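Local coordinates for protein EDTA monooxygenase (EDTA-degrading bacterium BNC1, PDB 5DQP) that probably breaks down EDTA as a flavin-dependent (FMN) monooxygenase of the luciferase-like family, acting together with a partner flavin reductase, at residues Leu12-Val17 with Glu70-Pro75; Ala52-Asp57 with Gly90-Ala95. All coordinates share one frame; numbering follows the deposited sequence.

Interaction 1: Leu12-Val17 with Glu70-Pro75; sequences LNSSGV and EYPFDP
Asn13 and Ser14 close round the carbonyl oxygen of Glu70, and the tight part of the contact lies there. The amide nitrogen ND2 of Asn13 reaches Glu70 O over 3.3 Å in a weak hydrogen bond (149° at the hydrogen), while Asn13 CB lies 3.4 Å and Ser14 CB 3.6 Å from the same Glu70 O. The stronger partner of ND2 is Ala56 O, so the amide joins two backbone carbonyls. With chi1 at -68° the Asn13 amide stands beside its own backbone N, and ND2 comes in at the edge of the Tyr71 ring, 4.0 Å from CD1, with amide and ring planes 85° apart. Ser14 CB also rests on Pro72 CD at 3.9 Å; its OG bonds to Pro69 O.

The looser side is that of the Glu70 and Tyr71 side chains; both residues are partly exposed. The Glu70 chain is extended beyond CG, and CG just reaches Asn13 CB at 4.2 Å. Nearer its own backbone, Glu70 CB covers the centre of one Tyr71 face, 3.7 Å above the plane. The Tyr71 side chain also packs on Asn199 of the second subunit.

Each loop carries its own local structure. Asn13 to Gly16 form a type II' turn, closed by a weak bond from Gly16 N to Asn13 O. Asp74 is the N-cap of helix 75-85, its OD1 bonding to Val77 N. Loops that follow parallel strands and lead into helices, packed side by side, are characteristic of a TIM barrel, and in this luciferase-like fold they border the predicted FMN site, with the Tyr71 side chain about 4 Å from that of Asp57 at the nearest atoms.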
# COMPACT_ATOMS: atom_id res chain seq x y z
N LEU A 12 10.09 10.95 5.72
CA LEU A 12 9.55 11.48 4.48
C LEU A 12 8.10 11.97 4.57
O LEU A 12 7.56 12.41 3.55
CB LEU A 12 9.67 10.44 3.35
CG LEU A 12 10.32 11.05 2.10
CD1 LEU A 12 11.76 11.55 2.36
CD2 LEU A 12 10.31 10.07 0.94
N ASN A 13 7.49 11.95 5.74
CA ASN A 13 6.06 12.28 5.84
C ASN A 13 5.74 13.72 5.43
O ASN A 13 6.38 14.67 5.88
CB ASN A 13 5.58 12.06 7.27
CG ASN A 13 5.58 10.61 7.66
OD1 ASN A 13 6.62 10.05 7.92
ND2 ASN A 13 4.42 10.00 7.69
N SER A 14 4.70 13.86 4.63
CA SER A 14 3.94 15.12 4.49
C SER A 14 4.90 16.25 4.12
O SER A 14 5.68 16.11 3.17
CB SER A 14 3.13 15.33 5.77
OG SER A 14 2.37 16.52 5.68
N SER A 15 4.86 17.40 4.82
CA SER A 15 5.58 18.59 4.41
C SER A 15 6.82 18.85 5.24
O SER A 15 7.51 19.85 5.01
CB SER A 15 4.65 19.81 4.48
OG SER A 15 4.07 19.93 5.77
N GLY A 16 7.13 17.98 6.18
CA GLY A 16 8.15 18.24 7.18
C GLY A 16 7.61 18.01 8.58
O GLY A 16 6.40 17.92 8.79
N VAL A 17 8.55 17.94 9.54
CA VAL A 17 8.18 17.67 10.92
C VAL A 17 7.59 18.91 11.60
O VAL A 17 6.74 18.78 12.49
CB VAL A 17 9.36 17.11 11.74
CG1 VAL A 17 10.53 18.03 11.67
CG2 VAL A 17 8.96 16.95 13.20
N GLU A 70 0.08 14.82 9.38
CA GLU A 70 1.33 14.08 9.26
C GLU A 70 1.21 12.87 8.36
O GLU A 70 2.19 12.46 7.72
CB GLU A 70 1.83 13.63 10.65
CG GLU A 70 3.27 13.15 10.60
CD GLU A 70 3.82 12.72 11.97
OE1 GLU A 70 4.82 11.95 12.02
OE2 GLU A 70 3.25 13.16 12.99
N TYR A 71 0.01 12.29 8.27
CA TYR A 71 -0.23 11.02 7.59
C TYR A 71 -1.24 11.19 6.46
O TYR A 71 -2.34 10.61 6.50
CB TYR A 71 -0.71 9.98 8.60
CG TYR A 71 -0.06 10.10 9.99
CD1 TYR A 71 1.29 9.85 10.17
CD2 TYR A 71 -0.82 10.43 11.11
CE1 TYR A 71 1.88 9.93 11.43
CE2 TYR A 71 -0.23 10.52 12.38
CZ TYR A 71 1.11 10.25 12.52
OH TYR A 71 1.69 10.33 13.75
N PRO A 72 -0.90 11.94 5.41
CA PRO A 72 -1.90 12.15 4.34
C PRO A 72 -2.20 10.88 3.51
O PRO A 72 -3.23 10.87 2.82
CB PRO A 72 -1.28 13.28 3.48
CG PRO A 72 0.18 13.22 3.78
CD PRO A 72 0.30 12.76 5.21
N PHE A 73 -1.38 9.83 3.57
CA PHE A 73 -1.56 8.63 2.76
C PHE A 73 -1.21 7.37 3.55
O PHE A 73 -0.33 7.40 4.43
CB PHE A 73 -0.67 8.59 1.52
CG PHE A 73 -0.97 9.62 0.52
CD1 PHE A 73 -2.11 9.53 -0.27
CD2 PHE A 73 -0.09 10.68 0.33
CE1 PHE A 73 -2.38 10.49 -1.23
CE2 PHE A 73 -0.35 11.63 -0.61
CZ PHE A 73 -1.51 11.54 -1.40
N ASP A 74 -1.85 6.27 3.18
CA ASP A 74 -1.39 4.96 3.66
C ASP A 74 0.07 4.77 3.27
O ASP A 74 0.44 5.00 2.11
CB ASP A 74 -2.22 3.82 3.07
CG ASP A 74 -1.80 2.47 3.63
OD1 ASP A 74 -0.82 1.89 3.10
OD2 ASP A 74 -2.40 2.00 4.63
N PRO A 75 0.92 4.34 4.19
CA PRO A 75 2.36 4.32 3.92
C PRO A 75 2.78 3.17 3.02
O PRO A 75 3.74 3.33 2.26
CB PRO A 75 2.98 4.20 5.32
CG PRO A 75 1.91 3.62 6.16
CD PRO A 75 0.63 4.18 5.63

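Interaction 2: Ala52-Asp57 with Gly90-Ala95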
# COMPACT_ATOMS: atom_id res chain seq x y z
N ALA A 52 17.57 4.51 3.48
CA ALA A 52 16.13 4.31 3.29
C ALA A 52 15.37 5.57 3.69
O ALA A 52 15.85 6.34 4.53
CB ALA A 52 15.61 3.11 4.10
N PHE A 53 14.20 5.77 3.09
CA PHE A 53 13.28 6.74 3.66
C PHE A 53 12.42 6.02 4.70
O PHE A 53 12.38 4.79 4.78
CB PHE A 53 12.41 7.43 2.58
CG PHE A 53 11.52 6.48 1.77
CD1 PHE A 53 10.29 6.09 2.25
CD2 PHE A 53 11.93 6.00 0.53
CE1 PHE A 53 9.49 5.22 1.54
CE2 PHE A 53 11.14 5.15 -0.21
CZ PHE A 53 9.91 4.74 0.29
N PHE A 54 11.75 6.81 5.52
CA PHE A 54 10.86 6.28 6.54
C PHE A 54 9.55 7.04 6.53
O PHE A 54 9.53 8.28 6.42
CB PHE A 54 11.53 6.38 7.92
CG PHE A 54 10.59 6.16 9.07
CD1 PHE A 54 10.00 4.92 9.26
CD2 PHE A 54 10.33 7.16 9.99
CE1 PHE A 54 9.16 4.69 10.32
CE2 PHE A 54 9.48 6.94 11.08
CZ PHE A 54 8.90 5.71 11.24
N LEU A 55 8.46 6.30 6.66
CA LEU A 55 7.12 6.86 6.76
C LEU A 55 6.51 6.43 8.08
O LEU A 55 6.31 5.24 8.32
CB LEU A 55 6.25 6.40 5.58
CG LEU A 55 6.65 6.96 4.22
CD1 LEU A 55 5.86 6.27 3.10
CD2 LEU A 55 6.44 8.46 4.17
N ALA A 56 6.26 7.40 8.95
CA ALA A 56 5.45 7.16 10.14
C ALA A 56 3.99 7.06 9.71
O ALA A 56 3.61 7.48 8.62
CB ALA A 56 5.63 8.29 11.15
N ASP A 57 3.16 6.48 10.57
CA ASP A 57 1.74 6.41 10.24
C ASP A 57 0.89 6.19 11.49
O ASP A 57 1.29 5.50 12.42
CB ASP A 57 1.44 5.29 9.24
CG ASP A 57 -0.02 5.28 8.82
OD1 ASP A 57 -0.51 6.36 8.43
OD2 ASP A 57 -0.69 4.21 8.90
N GLY A 90 16.05 2.41 -0.07
CA GLY A 90 15.10 1.62 0.68
C GLY A 90 13.96 2.46 1.23
O GLY A 90 13.93 3.69 1.14
N GLY A 91 13.00 1.76 1.83
CA GLY A 91 11.88 2.43 2.46
C GLY A 91 11.43 1.63 3.66
O GLY A 91 11.49 0.41 3.66
N ILE A 92 11.00 2.33 4.70
CA ILE A 92 10.52 1.72 5.93
C ILE A 92 9.14 2.29 6.17
O ILE A 92 8.99 3.51 6.27
CB ILE A 92 11.45 2.02 7.12
CG1 ILE A 92 12.85 1.43 6.85
CG2 ILE A 92 10.82 1.54 8.44
CD1 ILE A 92 13.97 2.06 7.73
N VAL A 93 8.14 1.42 6.28
CA VAL A 93 6.75 1.84 6.43
C VAL A 93 6.21 1.38 7.79
O VAL A 93 6.50 0.28 8.26
CB VAL A 93 5.90 1.32 5.26
CG1 VAL A 93 6.47 1.87 3.95
CG2 VAL A 93 5.91 -0.19 5.21
N THR A 94 5.43 2.26 8.41
CA THR A 94 4.80 1.97 9.69
C THR A 94 3.45 1.29 9.47
O THR A 94 2.62 1.80 8.70
CB THR A 94 4.60 3.26 10.49
OG1 THR A 94 5.86 3.84 10.76
CG2 THR A 94 3.86 2.99 11.80
N ALA A 95 3.22 0.18 10.17
CA ALA A 95 1.86 -0.32 10.27
C ALA A 95 1.65 -0.99 11.62
O ALA A 95 2.58 -1.60 12.18
CB ALA A 95 1.53 -1.29 9.13
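The Phe53 ring lies flat over Gly91, whose CA sits 3.7 Å from the ring centroid and almost on its normal, a CH-pi contact. Chi1 of 61° tucks CG in between its own N and C atoms, turning the ring across to strand 90-95; a beta carbon on Gly91 would collide with CZ. The Phe54 ring carries Ala56 N over one face, 3.8 Å above the plane and displaced toward the rim. Its CD1 meets Ile92 CG2 at 3.6 Å, its CE1 touches Thr94 OG1, and Trp11 and Tyr231 make edge-to-face pairs with it.

The two strands, with Phe53 and Phe54 on opposite faces of the sheet, run parallel, 18° apart. Three backbone bonds link them: Phe53 N to Gly90 O, Ile92 N to Phe53 O, and Leu55 N to Ile92 O. The last is the straightest, with 163° at the hydrogen. An alanine in place of Phe53 would probably leave Gly91 CA without its ring cover and open a gap toward Ile82 and Thr83 of helix 75-85.

At the C-terminal end Leu55 O faces Thr94 twice: OG1 lies 2.8 Å from it, and Thr94 N makes a weak bond of 3.1 Å. The single OG1 proton has Asn123 OD1 as a second possible acceptor. Asp57 OD2 turns instead to a salt bridge with Arg107 of the second subunit. Apolar packing along the strands thus gives way to polar chemistry at their ends, consistent with the FMN-binding role predicted for Asp57 and Thr94.

The four segments alternate along the chain, 12-17, 52-57, 70-75, then 90-95, with about 10 Å between the centres of the two contacts. Interaction 2 joins neighbouring strands of the parallel barrel sheet within the unit strand 52-55, helix 75-85, strand 90-96. Interaction 1 pairs the loops that follow strands 7-11 and 52-55. They touch directly: Leu12 N is 2.8 Å from Phe54 O, a probable hydrogen bond carrying the sheet pairing on to the start of the first loop, and Pro75 packs against the backbone of Thr94. Interaction 1 thus lies beside the C-terminal end of the strand pair of interaction 2, near the predicted flavin site and the subunit interface.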